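Local coordinates for protein cobalt-precorrin-5B C(1)-methyltransferase (Archaeoglobus fulgidus, PDB 1SR8) that probably catalyses the S-adenosylmethionine-dependent methylation of C-1 of cobalt-precorrin-5B, giving cobalt-precorrin-6A in anaerobic cobalamin biosynthesis, at residues Glu241-Pro246 and Arg273-Arg278. Residues are numbered along the deposited sequence; the frame is centred on the assembly and turned at random.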
ATOM      1  N   GLU A 241      12.149  17.256   3.773  1.00 31.09           N
ATOM      2  CA  GLU A 241      10.990  18.098   3.560  1.00 32.42           C
ATOM      3  C   GLU A 241      10.145  18.205   4.827  1.00 30.47           C
ATOM      4  O   GLU A 241       9.720  19.294   5.217  1.00 30.09           O
ATOM      5  CB  GLU A 241      10.151  17.543   2.411  1.00 36.10           C
ATOM      6  CG  GLU A 241      10.730  17.890   1.071  1.00 41.65           C
ATOM      7  CD  GLU A 241      10.991  19.380   0.964  1.00 47.03           C
ATOM      8  OE1 GLU A 241      10.011  20.161   1.064  1.00 48.18           O
ATOM      9  OE2 GLU A 241      12.172  19.769   0.796  1.00 49.71           O
ATOM     10  N   ALA A 242       9.899  17.068   5.461  1.00 28.48           N
ATOM     11  CA  ALA A 242       9.113  17.043   6.673  1.00 27.85           C
ATOM     12  C   ALA A 242       9.782  17.896   7.748  1.00 28.10           C
ATOM     13  O   ALA A 242       9.105  18.516   8.571  1.00 25.73           O
ATOM     14  CB  ALA A 242       8.957  15.607   7.153  1.00 28.88           C
ATOM     15  N   LEU A 243      11.112  17.934   7.733  1.00 28.00           N
ATOM     16  CA  LEU A 243      11.857  18.706   8.723  1.00 29.35           C
ATOM     17  C   LEU A 243      11.658  20.222   8.619  1.00 30.60           C
ATOM     18  O   LEU A 243      12.136  20.971   9.474  1.00 30.73           O
ATOM     19  CB  LEU A 243      13.346  18.361   8.650  1.00 28.38           C
ATOM     20  CG  LEU A 243      13.696  16.970   9.190  1.00 29.31           C
ATOM     21  CD1 LEU A 243      15.187  16.700   9.023  1.00 28.38           C
ATOM     22  CD2 LEU A 243      13.301  16.880  10.663  1.00 30.20           C
ATOM     23  N   LYS A 244      10.954  20.671   7.581  1.00 30.51           N
ATOM     24  CA  LYS A 244      10.679  22.097   7.404  1.00 29.96           C
ATOM     25  C   LYS A 244       9.546  22.480   8.348  1.00 29.91           C
ATOM     26  O   LYS A 244       9.252  23.657   8.535  1.00 30.13           O
ATOM     27  CB  LYS A 244      10.251  22.409   5.970  1.00 30.57           C
ATOM     28  CG  LYS A 244      11.313  22.207   4.903  1.00 31.14           C
ATOM     29  CD  LYS A 244      10.722  22.537   3.534  1.00 34.59           C
ATOM     30  CE  LYS A 244      11.749  22.455   2.403  1.00 36.66           C
ATOM     31  NZ  LYS A 244      11.169  22.893   1.083  1.00 36.51           N
ATOM     32  N   HIS A 245       8.897  21.475   8.926  1.00 28.80           N
ATOM     33  CA  HIS A 245       7.810  21.716   9.867  1.00 29.53           C
ATOM     34  C   HIS A 245       8.410  22.528  11.014  1.00 28.92           C
ATOM     35  O   HIS A 245       9.513  22.234  11.483  1.00 28.53           O
ATOM     36  CB  HIS A 245       7.253  20.379  10.368  1.00 29.06           C
ATOM     37  CG  HIS A 245       6.041  20.508  11.238  1.00 29.95           C
ATOM     38  ND1 HIS A 245       6.114  20.833  12.575  1.00 30.56           N
ATOM     39  CD2 HIS A 245       4.725  20.331  10.964  1.00 30.52           C
ATOM     40  CE1 HIS A 245       4.895  20.847  13.089  1.00 31.04           C
ATOM     41  NE2 HIS A 245       4.034  20.545  12.132  1.00 30.37           N
ATOM     42  N   PRO A 246       7.695  23.568  11.472  1.00 29.14           N
ATOM     43  CA  PRO A 246       8.168  24.431  12.560  1.00 28.87           C
ATOM     44  C   PRO A 246       7.904  23.998  14.010  1.00 29.88           C
ATOM     45  O   PRO A 246       8.359  24.671  14.933  1.00 30.96           O
ATOM     46  CB  PRO A 246       7.495  25.753  12.239  1.00 28.82           C
ATOM     47  CG  PRO A 246       6.144  25.293  11.759  1.00 29.46           C
ATOM     48  CD  PRO A 246       6.483  24.132  10.846  1.00 28.82           C
ATOM     49  N   ARG A 273      21.436  14.675  15.584  1.00 53.34           N
ATOM     50  CA  ARG A 273      21.914  15.746  16.449  1.00 54.03           C
ATOM     51  C   ARG A 273      22.283  16.988  15.632  1.00 53.15           C
ATOM     52  O   ARG A 273      22.418  18.088  16.170  1.00 53.27           O
ATOM     53  CB  ARG A 273      23.102  15.245  17.297  1.00 54.76           C
ATOM     54  CG  ARG A 273      22.654  14.573  18.613  1.00 56.57           C
ATOM     55  CD  ARG A 273      23.266  13.185  18.867  1.00 57.25           C
ATOM     56  NE  ARG A 273      24.671  13.245  19.268  1.00 58.58           N
ATOM     57  CZ  ARG A 273      25.364  12.218  19.762  1.00 58.00           C
ATOM     58  NH1 ARG A 273      24.788  11.034  19.927  1.00 58.30           N
ATOM     59  NH2 ARG A 273      26.642  12.376  20.091  1.00 57.62           N
ATOM     60  N   GLU A 274      22.407  16.803  14.323  1.00 52.51           N
ATOM     61  CA  GLU A 274      22.750  17.877  13.392  1.00 51.36           C
ATOM     62  C   GLU A 274      21.518  18.675  12.947  1.00 50.08           C
ATOM     63  O   GLU A 274      21.640  19.717  12.305  1.00 50.93           O
ATOM     64  CB  GLU A 274      23.440  17.263  12.179  1.00 53.63           C
ATOM     65  CG  GLU A 274      23.871  18.219  11.102  1.00 56.17           C
ATOM     66  CD  GLU A 274      24.767  17.534  10.089  1.00 58.95           C
ATOM     67  OE1 GLU A 274      25.837  17.031  10.501  1.00 60.89           O
ATOM     68  OE2 GLU A 274      24.407  17.490   8.891  1.00 59.57           O
ATOM     69  N   GLU A 275      20.335  18.177  13.289  1.00 47.93           N
ATOM     70  CA  GLU A 275      19.080  18.827  12.932  1.00 44.36           C
ATOM     71  C   GLU A 275      18.307  19.179  14.193  1.00 42.87           C
ATOM     72  O   GLU A 275      17.290  19.860  14.134  1.00 43.65           O
ATOM     73  CB  GLU A 275      18.223  17.893  12.082  1.00 43.62           C
ATOM     74  CG  GLU A 275      18.751  17.612  10.687  1.00 42.91           C
ATOM     75  CD  GLU A 275      18.517  18.765   9.744  1.00 42.11           C
ATOM     76  OE1 GLU A 275      17.571  19.547   9.990  1.00 41.94           O
ATOM     77  OE2 GLU A 275      19.265  18.879   8.750  1.00 42.48           O
ATOM     78  N   GLY A 276      18.787  18.696  15.333  1.00 40.91           N
ATOM     79  CA  GLY A 276      18.114  18.967  16.589  1.00 39.28           C
ATOM     80  C   GLY A 276      16.841  18.159  16.742  1.00 38.54           C
ATOM     81  O   GLY A 276      15.940  18.535  17.500  1.00 38.98           O
ATOM     82  N   VAL A 277      16.768  17.041  16.021  1.00 36.91           N
ATOM     83  CA  VAL A 277      15.604  16.160  16.058  1.00 34.43           C
ATOM     84  C   VAL A 277      16.000  14.716  16.352  1.00 33.53           C
ATOM     85  O   VAL A 277      16.906  14.160  15.729  1.00 31.92           O
ATOM     86  CB  VAL A 277      14.837  16.205  14.723  1.00 33.30           C
ATOM     87  CG1 VAL A 277      13.608  15.321  14.796  1.00 34.63           C
ATOM     88  CG2 VAL A 277      14.430  17.630  14.414  1.00 32.70           C
ATOM     89  N   ARG A 278      15.312  14.112  17.312  1.00 32.71           N
ATOM     90  CA  ARG A 278      15.597  12.743  17.686  1.00 33.18           C
ATOM     91  C   ARG A 278      15.221  11.789  16.559  1.00 34.94           C
ATOM     92  O   ARG A 278      14.193  11.970  15.903  1.00 34.30           O
ATOM     93  CB  ARG A 278      14.815  12.363  18.947  1.00 32.39           C
ATOM     94  CG  ARG A 278      15.095  10.951  19.427  1.00 31.23           C
ATOM     95  CD  ARG A 278      14.200  10.556  20.580  1.00 34.22           C
ATOM     96  NE  ARG A 278      14.501   9.204  21.044  1.00 35.07           N
ATOM     97  CZ  ARG A 278      13.811   8.565  21.982  1.00 36.13           C
ATOM     98  NH1 ARG A 278      12.777   9.160  22.558  1.00 36.91           N
ATOM     99  NH2 ARG A 278      14.146   7.330  22.339  1.00 37.28           N
TER
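Leu243 alone carries 241-246 across to 273-278, spreading its two methyls over Glu275 and Val277. On its own side, Glu241 OE1 takes a salt bridge from Lys244 NZ at 3.0 Å through its syn lone pair. Ala242 to His245 form a type I turn, with His245 N bonded to Ala242 O at 3.0 Å. Leu243 is the second residue of this turn; its CB points toward 273-278, and a chi1 of -72° puts CG anti to the carbonyl carbon, the two methyls being the atoms that touch. CD1 of Leu243 lies 3.8 Å from OE1 of Glu275, whose chain is bent at chi2 (-76°) so that CG and the carboxylate both come beside this methyl. It is a van der Waals contact with a carboxylate whose other oxygen, OE2, makes a salt bridge to Arg271. CD2 of Leu243 meets CG2 of Val277 at 4.0 Å, the two side chains running past each other in opposite senses; Val277 also packs on Lys249 and Ile251 of strand 248-253. Two loops thus meet beside the four-stranded parallel sheet, each leading into one of its neighbouring strands, 248-253 and 278-281, an arrangement characteristic of an alpha/beta domain.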